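Local coordinates for myosin-17 (Arabidopsis thaliana, PDB 7KFL), which probably recognises cargo through its globular tail, so that this plant class XI myosin motor can carry organelles or vesicles along actin filaments, at residues Gln253-Asn256 with Ser257-Arg261; Cys265-Ser268 with Asn269-Val273; Leu319-Ile322 with Thr323-Cys327; Pro328-Ser331 with Ile332-Tyr336; Ser354-Ile357 with Ala358-Val362. All blocks are in the same frame, centred on the assembly; numbering follows the deposited sequence.

Overall arrangement
All five contacts are local, each within one helix or at its start. Contacts 1 and 2, on the successive helices 236-260 and 267-287, are largely buried; contacts 3, 4 and 5 are partly buried and lie on helices 319-326, 332-341 and 354-369, which pack on one another through Leu-319, Thr-323, Leu-335 and Met-360. Contact 4 also reaches contact 1, where Gln-334 and Leu-330 meet the ring of Phe-255. Helix starts in contacts 2 and 4 are capped by serines, whereas contacts 1 and 3 lie at helix ends with loosened or widened turns. Charged pairs mark the surface of contact 3, and contact 5 is a regular helical turn with one apolar flank.

Contact 1. Residues Gln253-Asn256 with Ser257-Arg261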
loop_
_atom_site.group_PDB
_atom_site.type_symbol
_atom_site.label_atom_id
_atom_site.label_comp_id
_atom_site.label_asym_id
_atom_site.label_seq_id
_atom_site.Cartn_x
_atom_site.Cartn_y
_atom_site.Cartn_z
ATOM N N GLN A 253 -6.022 12.986 -0.385
ATOM C CA GLN A 253 -7.192 13.411 0.432
ATOM C C GLN A 253 -6.958 14.820 0.993
ATOM O O GLN A 253 -7.893 15.641 0.922
ATOM C CB GLN A 253 -7.446 12.402 1.554
ATOM C CG GLN A 253 -7.951 11.056 1.055
ATOM C CD GLN A 253 -9.275 11.187 0.346
ATOM O OE1 GLN A 253 -10.204 11.824 0.839
ATOM N NE2 GLN A 253 -9.373 10.588 -0.829
ATOM N N LEU A 254 -5.756 15.086 1.515
ATOM C CA LEU A 254 -5.401 16.368 2.180
ATOM C C LEU A 254 -5.180 17.464 1.135
ATOM O O LEU A 254 -5.699 18.579 1.339
ATOM C CB LEU A 254 -4.149 16.173 3.040
ATOM C CG LEU A 254 -4.312 15.247 4.245
ATOM C CD1 LEU A 254 -2.993 15.098 4.990
ATOM C CD2 LEU A 254 -5.403 15.745 5.182
ATOM N N PHE A 255 -4.431 17.173 0.067
ATOM C CA PHE A 255 -4.097 18.161 -0.991
ATOM C C PHE A 255 -5.361 18.552 -1.767
ATOM O O PHE A 255 -5.482 19.730 -2.135
ATOM C CB PHE A 255 -3.029 17.634 -1.949
ATOM C CG PHE A 255 -2.636 18.634 -3.005
ATOM C CD1 PHE A 255 -1.750 19.659 -2.713
ATOM C CD2 PHE A 255 -3.186 18.579 -4.274
ATOM C CE1 PHE A 255 -1.402 20.588 -3.680
ATOM C CE2 PHE A 255 -2.832 19.507 -5.241
ATOM C CZ PHE A 255 -1.944 20.511 -4.941
ATOM N N ASN A 256 -6.258 17.598 -2.024
ATOM C CA ASN A 256 -7.511 17.842 -2.788
ATOM C C ASN A 256 -8.433 18.773 -1.989
ATOM O O ASN A 256 -9.138 19.573 -2.627
ATOM C CB ASN A 256 -8.217 16.541 -3.178
ATOM C CG ASN A 256 -7.547 15.822 -4.330
ATOM O OD1 ASN A 256 -6.654 16.360 -4.982
ATOM N ND2 ASN A 256 -7.976 14.600 -4.593
ATOM N N SER A 257 -8.421 18.689 -0.654
ATOM C CA SER A 257 -9.283 19.504 0.246
ATOM C C SER A 257 -8.823 20.970 0.230
ATOM O O SER A 257 -9.685 21.860 0.397
ATOM C CB SER A 257 -9.323 18.934 1.646
ATOM O OG SER A 257 -8.068 19.055 2.295
ATOM N N LEU A 258 -7.524 21.219 0.018
ATOM C CA LEU A 258 -6.966 22.591 -0.149
ATOM C C LEU A 258 -7.534 23.221 -1.428
ATOM O O LEU A 258 -7.820 24.434 -1.401
ATOM C CB LEU A 258 -5.435 22.543 -0.211
ATOM C CG LEU A 258 -4.714 22.088 1.060
ATOM C CD1 LEU A 258 -3.233 22.427 0.979
ATOM C CD2 LEU A 258 -5.325 22.707 2.307
ATOM N N LEU A 259 -7.683 22.428 -2.495
ATOM C CA LEU A 259 -8.125 22.903 -3.835
ATOM C C LEU A 259 -9.642 23.132 -3.856
ATOM O O LEU A 259 -10.071 24.052 -4.575
ATOM C CB LEU A 259 -7.732 21.878 -4.903
ATOM C CG LEU A 259 -6.241 21.578 -5.050
ATOM C CD1 LEU A 259 -6.021 20.569 -6.166
ATOM C CD2 LEU A 259 -5.436 22.841 -5.316
ATOM N N LEU A 260 -10.416 22.324 -3.121
ATOM C CA LEU A 260 -11.896 22.233 -3.274
ATOM C C LEU A 260 -12.638 22.849 -2.079
ATOM O O LEU A 260 -13.804 23.249 -2.275
ATOM C CB LEU A 260 -12.284 20.762 -3.459
ATOM C CG LEU A 260 -11.731 20.081 -4.712
ATOM C CD1 LEU A 260 -12.325 18.691 -4.871
ATOM C CD2 LEU A 260 -11.992 20.914 -5.959
ATOM N N ARG A 261 -12.019 22.905 -0.894
ATOM C CA ARG A 261 -12.637 23.487 0.330
ATOM C C ARG A 261 -11.984 24.838 0.635
ATOM O O ARG A 261 -10.772 24.857 0.933
ATOM C CB ARG A 261 -12.496 22.539 1.523
ATOM C CG ARG A 261 -13.038 21.141 1.270
ATOM C CD ARG A 261 -13.440 20.471 2.568
ATOM N NE ARG A 261 -14.093 19.192 2.346
ATOM C CZ ARG A 261 -14.841 18.551 3.240
ATOM N NH1 ARG A 261 -15.046 19.065 4.443
ATOM N NH2 ARG A 261 -15.385 17.390 2.923
#
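A trans first torsion (chi1 -178°) sends the ring of Phe-255 forward along the helix to Leu-259, which turns CD1 back to meet it. The two side chains cross at a slant, CE2 of Phe-255 lying 3.5 Å from CD1 of Leu-259, and the methyl approaches the ring obliquely. Ser-257 holds its OG between the backbone N and the carbonyl carbon (chi1 68°), from where it donates to Leu-254 O at 2.6 Å, a short bond whose donor is tilted 31° from the carbonyl plane. This is the last part of helix 236-260 in the DIL domain, and the amide bonds between the two segments are weak, although Arg-261 N still reaches Ser-257 O at 2.9 Å. The amide of Leu-258 bonds only weakly to Leu-254 O, N to O 3.5 Å, and the N atoms of Leu-259 and Leu-260 both make weak bonds to Asn-256 O, before Arg-261 leaves helical geometry. The serine hydroxyl thus gives Leu-254 O a firmer partner than the weak amide bonds it receives. Beyond the turn, Phe-255 meets His-301 edge-to-face and packs on Ala-305 of helix 300-309, while Leu-259 leans on Ile-338 of helix 332-341. The amide end of Asn-256 is directed to a loop much later in the chain, where OD1 accepts from Leu-378 N.

Contact 2. Residues Cys265-Ser268 with Asn269-Val273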
loop_
_atom_site.group_PDB
_atom_site.type_symbol
_atom_site.label_atom_id
_atom_site.label_comp_id
_atom_site.label_asym_id
_atom_site.label_seq_id
_atom_site.Cartn_x
_atom_site.Cartn_y
_atom_site.Cartn_z
ATOM N N CYS A 265 -8.253 26.247 2.880
ATOM C CA CYS A 265 -7.256 27.099 2.183
ATOM C C CYS A 265 -7.014 28.369 3.011
ATOM O O CYS A 265 -7.259 29.473 2.501
ATOM C CB CYS A 265 -7.722 27.414 0.766
ATOM S SG CYS A 265 -6.353 27.591 -0.407
ATOM N N SER A 266 -6.557 28.200 4.256
ATOM C CA SER A 266 -6.292 29.292 5.229
ATOM C C SER A 266 -4.916 29.093 5.871
ATOM O O SER A 266 -4.335 28.003 5.715
ATOM C CB SER A 266 -7.374 29.368 6.277
ATOM O OG SER A 266 -7.426 28.175 7.045
ATOM N N PHE A 267 -4.421 30.119 6.564
ATOM C CA PHE A 267 -3.142 30.079 7.314
ATOM C C PHE A 267 -3.282 29.100 8.485
ATOM O O PHE A 267 -2.408 28.222 8.636
ATOM C CB PHE A 267 -2.747 31.467 7.817
ATOM C CG PHE A 267 -1.333 31.531 8.332
ATOM C CD1 PHE A 267 -1.021 31.085 9.608
ATOM C CD2 PHE A 267 -0.309 32.007 7.529
ATOM C CE1 PHE A 267 0.284 31.131 10.073
ATOM C CE2 PHE A 267 0.994 32.055 7.998
ATOM C CZ PHE A 267 1.289 31.613 9.268
ATOM N N SER A 268 -4.354 29.252 9.271
ATOM C CA SER A 268 -4.634 28.466 10.503
ATOM C C SER A 268 -4.724 26.973 10.162
ATOM O O SER A 268 -4.226 26.157 10.964
ATOM C CB SER A 268 -5.884 28.949 11.201
ATOM O OG SER A 268 -7.052 28.503 10.529
ATOM N N ASN A 269 -5.326 26.630 9.018
ATOM C CA ASN A 269 -5.474 25.221 8.566
ATOM C C ASN A 269 -4.127 24.706 8.038
ATOM O O ASN A 269 -3.887 23.487 8.135
ATOM C CB ASN A 269 -6.583 25.048 7.527
ATOM C CG ASN A 269 -7.006 23.598 7.404
ATOM O OD1 ASN A 269 -7.518 23.017 8.358
ATOM N ND2 ASN A 269 -6.764 22.995 6.252
ATOM N N GLY A 270 -3.290 25.596 7.497
ATOM C CA GLY A 270 -1.900 25.284 7.114
ATOM C C GLY A 270 -1.098 24.822 8.319
ATOM O O GLY A 270 -0.393 23.799 8.205
ATOM N N GLU A 271 -1.227 25.539 9.440
ATOM C CA GLU A 271 -0.534 25.237 10.723
ATOM C C GLU A 271 -1.007 23.879 11.251
ATOM O O GLU A 271 -0.147 23.069 11.650
ATOM C CB GLU A 271 -0.829 26.305 11.777
ATOM C CG GLU A 271 -0.316 27.689 11.425
ATOM C CD GLU A 271 -0.737 28.760 12.415
ATOM O OE1 GLU A 271 -1.945 28.839 12.718
ATOM O OE2 GLU A 271 0.147 29.501 12.897
ATOM N N TYR A 272 -2.324 23.657 11.266
ATOM C CA TYR A 272 -2.971 22.433 11.801
ATOM C C TYR A 272 -2.479 21.196 11.042
ATOM O O TYR A 272 -2.169 20.184 11.694
ATOM C CB TYR A 272 -4.495 22.516 11.714
ATOM C CG TYR A 272 -5.165 21.188 11.945
ATOM C CD1 TYR A 272 -5.107 20.573 13.184
ATOM C CD2 TYR A 272 -5.812 20.519 10.920
ATOM C CE1 TYR A 272 -5.702 19.344 13.410
ATOM C CE2 TYR A 272 -6.413 19.290 11.128
ATOM C CZ TYR A 272 -6.361 18.701 12.378
ATOM O OH TYR A 272 -6.941 17.484 12.590
ATOM N N VAL A 273 -2.445 21.266 9.707
ATOM C CA VAL A 273 -2.014 20.137 8.828
ATOM C C VAL A 273 -0.507 19.919 9.008
ATOM O O VAL A 273 -0.097 18.743 9.075
ATOM C CB VAL A 273 -2.398 20.367 7.352
ATOM C CG1 VAL A 273 -1.640 19.438 6.415
ATOM C CG2 VAL A 273 -3.895 20.216 7.133
#
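Phe-267 and Glu-271, one helical turn apart, meet with the carboxylate at the rim of the ring: OE2 of Glu-271 lies in the ring plane, 3.3 Å from CE1 of Phe-267, and the carboxylate plane is turned 70° from that of the ring. The aliphatic part of the glutamate is close too, its CG 3.7 Å from CE1 of Phe-267. The phenyl CG is anti to the backbone N (chi1 -168°), which brings the ring beside the glutamate one turn on. The other carboxylate oxygen, OE1, is salt-bridged to Lys-346, and the Phe-267 ring also meets that of Tyr-347. On a different side of the turn, Ser-266 is the N-cap of helix 267-287: its OG accepts from Asn-269 N at 3.3 Å and lies equally close to CB of Asn-269. The first regular bonds follow, Gly-270 N to Ser-266 O and Glu-271 N to Phe-267 O, the latter 3.0 Å long and in the carbonyl plane. Asn-269 directs ND2 back to Cys-264 O, tying the helix to the preceding loop. An oxygen at the ring edge faces the slightly positive C-H rim, so the carboxylate probably gains a mild electrostatic attraction besides its lysine partner.

Contact 3. Residues Leu319-Ile322 with Thr323-Cys327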
loop_
_atom_site.group_PDB
_atom_site.type_symbol
_atom_site.label_atom_id
_atom_site.label_comp_id
_atom_site.label_asym_id
_atom_site.label_seq_id
_atom_site.Cartn_x
_atom_site.Cartn_y
_atom_site.Cartn_z
ATOM N N LEU A 319 6.927 34.999 -8.465
ATOM C CA LEU A 319 6.321 33.755 -9.015
ATOM C C LEU A 319 7.389 32.658 -9.098
ATOM O O LEU A 319 7.046 31.487 -8.854
ATOM C CB LEU A 319 5.719 34.041 -10.396
ATOM C CG LEU A 319 5.100 32.839 -11.111
ATOM C CD1 LEU A 319 3.868 32.336 -10.375
ATOM C CD2 LEU A 319 4.750 33.185 -12.550
ATOM N N ASP A 320 8.630 33.030 -9.428
ATOM C CA ASP A 320 9.768 32.095 -9.635
ATOM C C ASP A 320 10.172 31.465 -8.296
ATOM O O ASP A 320 10.475 30.259 -8.293
ATOM C CB ASP A 320 10.937 32.806 -10.321
ATOM C CG ASP A 320 10.639 33.198 -11.759
ATOM O OD1 ASP A 320 10.219 32.311 -12.532
ATOM O OD2 ASP A 320 10.824 34.385 -12.095
ATOM N N GLU A 321 10.177 32.243 -7.208
ATOM C CA GLU A 321 10.440 31.746 -5.829
ATOM C C GLU A 321 9.420 30.657 -5.481
ATOM O O GLU A 321 9.842 29.560 -5.066
ATOM C CB GLU A 321 10.361 32.882 -4.805
ATOM C CG GLU A 321 11.596 33.764 -4.767
ATOM C CD GLU A 321 11.456 34.992 -3.883
ATOM O OE1 GLU A 321 10.824 34.880 -2.811
ATOM O OE2 GLU A 321 11.971 36.060 -4.272
ATOM N N ILE A 322 8.129 30.953 -5.666
ATOM C CA ILE A 322 6.986 30.069 -5.288
ATOM C C ILE A 322 7.103 28.740 -6.047
ATOM O O ILE A 322 6.971 27.685 -5.399
ATOM C CB ILE A 322 5.636 30.771 -5.554
ATOM C CG1 ILE A 322 5.469 32.031 -4.699
ATOM C CG2 ILE A 322 4.471 29.812 -5.356
ATOM C CD1 ILE A 322 4.499 33.035 -5.274
ATOM N N THR A 323 7.355 28.794 -7.361
ATOM C CA THR A 323 7.245 27.637 -8.292
ATOM C C THR A 323 8.502 26.756 -8.260
ATOM O O THR A 323 8.407 25.626 -8.771
ATOM C CB THR A 323 6.974 28.086 -9.735
ATOM O OG1 THR A 323 7.990 29.015 -10.115
ATOM C CG2 THR A 323 5.607 28.708 -9.915
ATOM N N ARG A 324 9.628 27.237 -7.715
ATOM C CA ARG A 324 10.943 26.542 -7.835
ATOM C C ARG A 324 11.678 26.435 -6.488
ATOM O O ARG A 324 12.546 25.545 -6.388
ATOM C CB ARG A 324 11.796 27.238 -8.903
ATOM C CG ARG A 324 11.445 26.817 -10.324
ATOM C CD ARG A 324 11.612 27.918 -11.354
ATOM N NE ARG A 324 11.079 27.519 -12.653
ATOM C CZ ARG A 324 11.029 28.300 -13.731
ATOM N NH1 ARG A 324 11.479 29.544 -13.686
ATOM N NH2 ARG A 324 10.524 27.829 -14.860
ATOM N N GLU A 325 11.368 27.278 -5.495
ATOM C CA GLU A 325 12.025 27.235 -4.157
ATOM C C GLU A 325 11.048 26.671 -3.110
ATOM O O GLU A 325 11.536 26.051 -2.146
ATOM C CB GLU A 325 12.593 28.617 -3.801
ATOM C CG GLU A 325 11.928 29.314 -2.621
ATOM C CD GLU A 325 12.477 30.697 -2.298
ATOM O OE1 GLU A 325 13.475 31.107 -2.932
ATOM O OE2 GLU A 325 11.905 31.367 -1.409
ATOM N N LEU A 326 9.733 26.849 -3.296
ATOM C CA LEU A 326 8.695 26.489 -2.288
ATOM C C LEU A 326 7.871 25.279 -2.748
ATOM O O LEU A 326 7.766 24.322 -1.957
ATOM C CB LEU A 326 7.791 27.701 -2.032
ATOM C CG LEU A 326 8.284 28.676 -0.963
ATOM C CD1 LEU A 326 7.491 29.973 -1.007
ATOM C CD2 LEU A 326 8.207 28.056 0.426
ATOM N N CYS A 327 7.292 25.323 -3.953
ATOM C CA CYS A 327 6.298 24.329 -4.448
ATOM C C CYS A 327 6.677 23.799 -5.831
ATOM O O CYS A 327 5.874 23.864 -6.759
ATOM C CB CYS A 327 4.905 24.948 -4.491
ATOM S SG CYS A 327 4.404 25.710 -2.925
#
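The carboxylate of Asp-320 and the guanidinium of Arg-324 are nearly parallel, their planes 6° apart, with the side chains alongside each other and pointing the same way. OD1 of Asp-320 approaches the guanidinium obliquely and forms a salt bridge with NH1 of Arg-324 at 3.3 Å. A second pair of flat groups, the carboxylates of Glu-321 and Glu-325, also runs side by side, planes 21° apart; here like charges come within 3.9 Å, OE1 of Glu-321 to OE2 of Glu-325, which would probably disfavour full ionisation of both. Thr-323 lies on the flank that meets helix 332-341. Its OG1, between the backbone N and the carbonyl carbon (chi1 55°), donates to Leu-319 O at 2.9 Å, while its N reaches that oxygen from the opposite face at 3.1 Å. Its CG2 touches CD1 of Leu-319 and packs on Leu-335 and Ile-332. A glycine here would probably cost Leu-319 O its hydroxyl donor and open a gap against Leu-335. Further on the helix widens: Leu-326 N bonds weakly to Glu-321 O, and Cys-327 N makes a 2.8 Å bond to Ile-322 O. Such i to i+5 bonds are the signature of a pi-type turn, which here finishes helix 319-326 of the DIL domain.

Contact 4. Residues Pro328-Ser331 with Ile332-Tyr336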
loop_
_atom_site.group_PDB
_atom_site.type_symbol
_atom_site.label_atom_id
_atom_site.label_comp_id
_atom_site.label_asym_id
_atom_site.label_seq_id
_atom_site.Cartn_x
_atom_site.Cartn_y
_atom_site.Cartn_z
ATOM N N PRO A 328 7.888 23.215 -6.009
ATOM C CA PRO A 328 8.332 22.739 -7.322
ATOM C C PRO A 328 7.521 21.579 -7.924
ATOM O O PRO A 328 7.634 21.369 -9.116
ATOM C CB PRO A 328 9.782 22.288 -7.069
ATOM C CG PRO A 328 9.825 21.974 -5.591
ATOM C CD PRO A 328 8.898 22.991 -4.963
ATOM N N VAL A 329 6.738 20.863 -7.110
ATOM C CA VAL A 329 5.923 19.686 -7.540
ATOM C C VAL A 329 4.519 20.151 -7.956
ATOM O O VAL A 329 3.890 19.443 -8.767
ATOM C CB VAL A 329 5.873 18.610 -6.436
ATOM C CG1 VAL A 329 4.740 17.614 -6.640
ATOM C CG2 VAL A 329 7.203 17.883 -6.315
ATOM N N LEU A 330 4.045 21.285 -7.430
ATOM C CA LEU A 330 2.685 21.821 -7.717
ATOM C C LEU A 330 2.649 22.421 -9.125
ATOM O O LEU A 330 3.625 23.093 -9.510
ATOM C CB LEU A 330 2.298 22.873 -6.670
ATOM C CG LEU A 330 1.540 22.344 -5.454
ATOM C CD1 LEU A 330 2.432 21.458 -4.597
ATOM C CD2 LEU A 330 0.975 23.489 -4.630
ATOM N N SER A 331 1.552 22.186 -9.853
ATOM C CA SER A 331 1.258 22.789 -11.178
ATOM C C SER A 331 0.795 24.239 -10.990
ATOM O O SER A 331 0.402 24.599 -9.859
ATOM C CB SER A 331 0.222 21.987 -11.919
ATOM O OG SER A 331 -1.068 22.201 -11.368
ATOM N N ILE A 332 0.824 25.030 -12.067
ATOM C CA ILE A 332 0.361 26.449 -12.080
ATOM C C ILE A 332 -1.131 26.483 -11.725
ATOM O O ILE A 332 -1.519 27.356 -10.928
ATOM C CB ILE A 332 0.651 27.120 -13.439
ATOM C CG1 ILE A 332 2.154 27.261 -13.704
ATOM C CG2 ILE A 332 -0.068 28.458 -13.549
ATOM C CD1 ILE A 332 2.873 28.219 -12.772
ATOM N N GLN A 333 -1.929 25.569 -12.288
ATOM C CA GLN A 333 -3.407 25.533 -12.099
ATOM C C GLN A 333 -3.729 25.268 -10.621
ATOM O O GLN A 333 -4.753 25.799 -10.140
ATOM C CB GLN A 333 -4.070 24.481 -12.996
ATOM C CG GLN A 333 -5.400 24.943 -13.583
ATOM C CD GLN A 333 -6.516 23.934 -13.435
ATOM O OE1 GLN A 333 -6.447 22.819 -13.950
ATOM N NE2 GLN A 333 -7.573 24.329 -12.741
ATOM N N GLN A 334 -2.888 24.485 -9.934
ATOM C CA GLN A 334 -3.026 24.164 -8.487
ATOM C C GLN A 334 -2.708 25.413 -7.657
ATOM O O GLN A 334 -3.551 25.789 -6.817
ATOM C CB GLN A 334 -2.102 23.009 -8.092
ATOM C CG GLN A 334 -2.577 21.649 -8.585
ATOM C CD GLN A 334 -1.500 20.594 -8.514
ATOM O OE1 GLN A 334 -0.332 20.887 -8.266
ATOM N NE2 GLN A 334 -1.886 19.348 -8.741
ATOM N N LEU A 335 -1.536 26.019 -7.884
ATOM C CA LEU A 335 -1.063 27.241 -7.175
ATOM C C LEU A 335 -2.118 28.345 -7.288
ATOM O O LEU A 335 -2.420 28.971 -6.256
ATOM C CB LEU A 335 0.266 27.705 -7.776
ATOM C CG LEU A 335 1.482 26.844 -7.439
ATOM C CD1 LEU A 335 2.684 27.267 -8.268
ATOM C CD2 LEU A 335 1.810 26.914 -5.955
ATOM N N TYR A 336 -2.645 28.573 -8.493
ATOM C CA TYR A 336 -3.637 29.640 -8.794
ATOM C C TYR A 336 -4.853 29.480 -7.874
ATOM O O TYR A 336 -5.226 30.465 -7.214
ATOM C CB TYR A 336 -4.038 29.619 -10.272
ATOM C CG TYR A 336 -5.127 30.599 -10.629
ATOM C CD1 TYR A 336 -4.841 31.936 -10.855
ATOM C CD2 TYR A 336 -6.449 30.194 -10.728
ATOM C CE1 TYR A 336 -5.838 32.844 -11.175
ATOM C CE2 TYR A 336 -7.458 31.088 -11.046
ATOM C CZ TYR A 336 -7.152 32.419 -11.272
ATOM O OH TYR A 336 -8.143 33.305 -11.586
#
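A capping box formed by Ser-331 and Gln-334 starts helix 332-341, where the loop from helix 319-326 turns into it. Ser-331 OG accepts from Gln-334 N at 3.3 Å, and in return OE1 of Gln-334 accepts from Ser-331 N at 2.8 Å. That second bond is fairly straight at the hydrogen (157°), but the donor stands above the side-chain carbonyl plane. Gln-334 reaches back because its CG is anti to the carbonyl carbon (chi1 -74°) and the chain runs extended beyond it, passing OG of Ser-331 with CG at 3.2 Å. NE2 is held by Phe-376 O, and the serine hydroxyl is also bonded to Ser-375 O, so both capping groups tie the helix start to a later loop. An alanine in place of Gln-334 is likely to leave Ser-331 N without its side-chain acceptor and Phe-376 O without this amide donor. Beside the box, Leu-330 and Leu-335 cross at a slant, their CD2 atoms 3.8 Å apart. Leu-335 N donates almost straight to Ser-331 O at 3.1 Å. The reciprocal bonds give the N-H groups of Ser-331 and Gln-334 side-chain acceptors at the helix start, and the glutamine amide is fixed at both oxygen and nitrogen.

Contact 5. Residues Ser354-Ile357 with Ala358-Val362; sequences SDVI and ANMRV
Ala-358 N donates to Ser-354 O at 2.8 Å, the shortest hydrogen bond between the two segments of this helix, with the donor tilted 29° from the carbonyl plane. The same i to i+4 pattern continues with Asn-359 N to Asp-355 O at 3.2 Å, Met-360 N to Val-356 O at 3.1 Å and Arg-361 N to Ile-357 O. CB of Ala-358 sits over the start of this run, 3.3 Å from Ser-354 O and 3.4 Å from Asp-355 O. The amide group of Asn-359 folds back over the same aspartate carbonyl, with CG 3.2 Å from Asp-355 O, but neither terminal atom makes a hydrogen bond to that oxygen. This is the opening part of helix 354-369, and Ser-353 OG accepts from Val-356 N just ahead of it. One flank of the helix is apolar and faces helices 319-326 and 332-341. There Val-356 and Met-360 run side by side, pointing the same way, and CG1 of Val-356 touches the terminal methyl CE of Met-360 at 4.0 Å. The methionine is extended through chi2 (-177°) and chi3 (-174°), which brings CE against Leu-319 and Leu-335. Val-356 meets Leu-319 and Ile-322 on the same flank. Ile-357 and Arg-361, a turn apart, both lean on Tyr-336 of helix 332-341, the arginine chain bending at chi2 and chi3 as it leads away from the turn.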
loop_
_atom_site.group_PDB
_atom_site.type_symbol
_atom_site.label_atom_id
_atom_site.label_comp_id
_atom_site.label_asym_id
_atom_site.label_seq_id
_atom_site.Cartn_x
_atom_site.Cartn_y
_atom_site.Cartn_z
ATOM N N SER A 354 -0.960 40.643 -6.917
ATOM C CA SER A 354 -1.839 40.689 -8.116
ATOM C C SER A 354 -1.007 40.467 -9.385
ATOM O O SER A 354 -1.529 39.843 -10.332
ATOM C CB SER A 354 -2.596 41.992 -8.172
ATOM O OG SER A 354 -3.357 42.085 -9.367
ATOM N N ASP A 355 0.236 40.966 -9.396
ATOM C CA ASP A 355 1.213 40.798 -10.507
ATOM C C ASP A 355 1.570 39.314 -10.654
ATOM O O ASP A 355 1.717 38.862 -11.805
ATOM C CB ASP A 355 2.467 41.651 -10.285
ATOM C CG ASP A 355 2.276 43.121 -10.624
ATOM O OD1 ASP A 355 2.145 43.431 -11.826
ATOM O OD2 ASP A 355 2.255 43.942 -9.684
ATOM N N VAL A 356 1.709 38.593 -9.535
ATOM C CA VAL A 356 2.012 37.129 -9.504
ATOM C C VAL A 356 0.783 36.358 -10.006
ATOM O O VAL A 356 0.975 35.428 -10.812
ATOM C CB VAL A 356 2.452 36.661 -8.101
ATOM C CG1 VAL A 356 2.547 35.145 -8.003
ATOM C CG2 VAL A 356 3.771 37.294 -7.682
ATOM N N ILE A 357 -0.422 36.728 -9.554
ATOM C CA ILE A 357 -1.714 36.096 -9.968
ATOM C C ILE A 357 -1.956 36.369 -11.459
ATOM O O ILE A 357 -2.546 35.494 -12.125
ATOM C CB ILE A 357 -2.887 36.581 -9.088
ATOM C CG1 ILE A 357 -2.760 36.054 -7.656
ATOM C CG2 ILE A 357 -4.231 36.207 -9.703
ATOM C CD1 ILE A 357 -3.757 36.638 -6.678
ATOM N N ALA A 358 -1.525 37.531 -11.961
ATOM C CA ALA A 358 -1.611 37.920 -13.390
ATOM C C ALA A 358 -0.748 36.976 -14.237
ATOM O O ALA A 358 -1.241 36.516 -15.283
ATOM C CB ALA A 358 -1.190 39.359 -13.566
ATOM N N ASN A 359 0.480 36.696 -13.787
ATOM C CA ASN A 359 1.479 35.845 -14.494
ATOM C C ASN A 359 1.048 34.372 -14.456
ATOM O O ASN A 359 1.487 33.615 -15.344
ATOM C CB ASN A 359 2.882 35.996 -13.902
ATOM C CG ASN A 359 3.469 37.381 -14.085
ATOM O OD1 ASN A 359 2.990 38.165 -14.901
ATOM N ND2 ASN A 359 4.511 37.688 -13.329
ATOM N N MET A 360 0.249 33.976 -13.460
ATOM C CA MET A 360 -0.317 32.604 -13.337
ATOM C C MET A 360 -1.425 32.411 -14.381
ATOM O O MET A 360 -1.461 31.332 -15.006
ATOM C CB MET A 360 -0.898 32.355 -11.941
ATOM C CG MET A 360 0.149 32.044 -10.890
ATOM S SD MET A 360 -0.594 31.678 -9.280
ATOM C CE MET A 360 0.874 31.547 -8.260
ATOM N N ARG A 361 -2.291 33.416 -14.553
ATOM C CA ARG A 361 -3.505 33.351 -15.413
ATOM C C ARG A 361 -3.096 33.221 -16.887
ATOM O O ARG A 361 -3.782 32.478 -17.618
ATOM C CB ARG A 361 -4.389 34.580 -15.173
ATOM C CG ARG A 361 -5.762 34.518 -15.830
ATOM C CD ARG A 361 -6.558 33.281 -15.449
ATOM N NE ARG A 361 -7.979 33.558 -15.256
ATOM C CZ ARG A 361 -8.945 33.373 -16.158
ATOM N NH1 ARG A 361 -8.672 32.899 -17.365
ATOM N NH2 ARG A 361 -10.195 33.665 -15.843
ATOM N N VAL A 362 -2.028 33.915 -17.302
ATOM C CA VAL A 362 -1.489 33.887 -18.700
ATOM C C VAL A 362 -0.902 32.499 -18.988
ATOM O O VAL A 362 -1.147 31.981 -20.095
ATOM C CB VAL A 362 -0.462 35.009 -18.968
ATOM C CG1 VAL A 362 0.649 35.063 -17.929
ATOM C CG2 VAL A 362 0.137 34.907 -20.365
#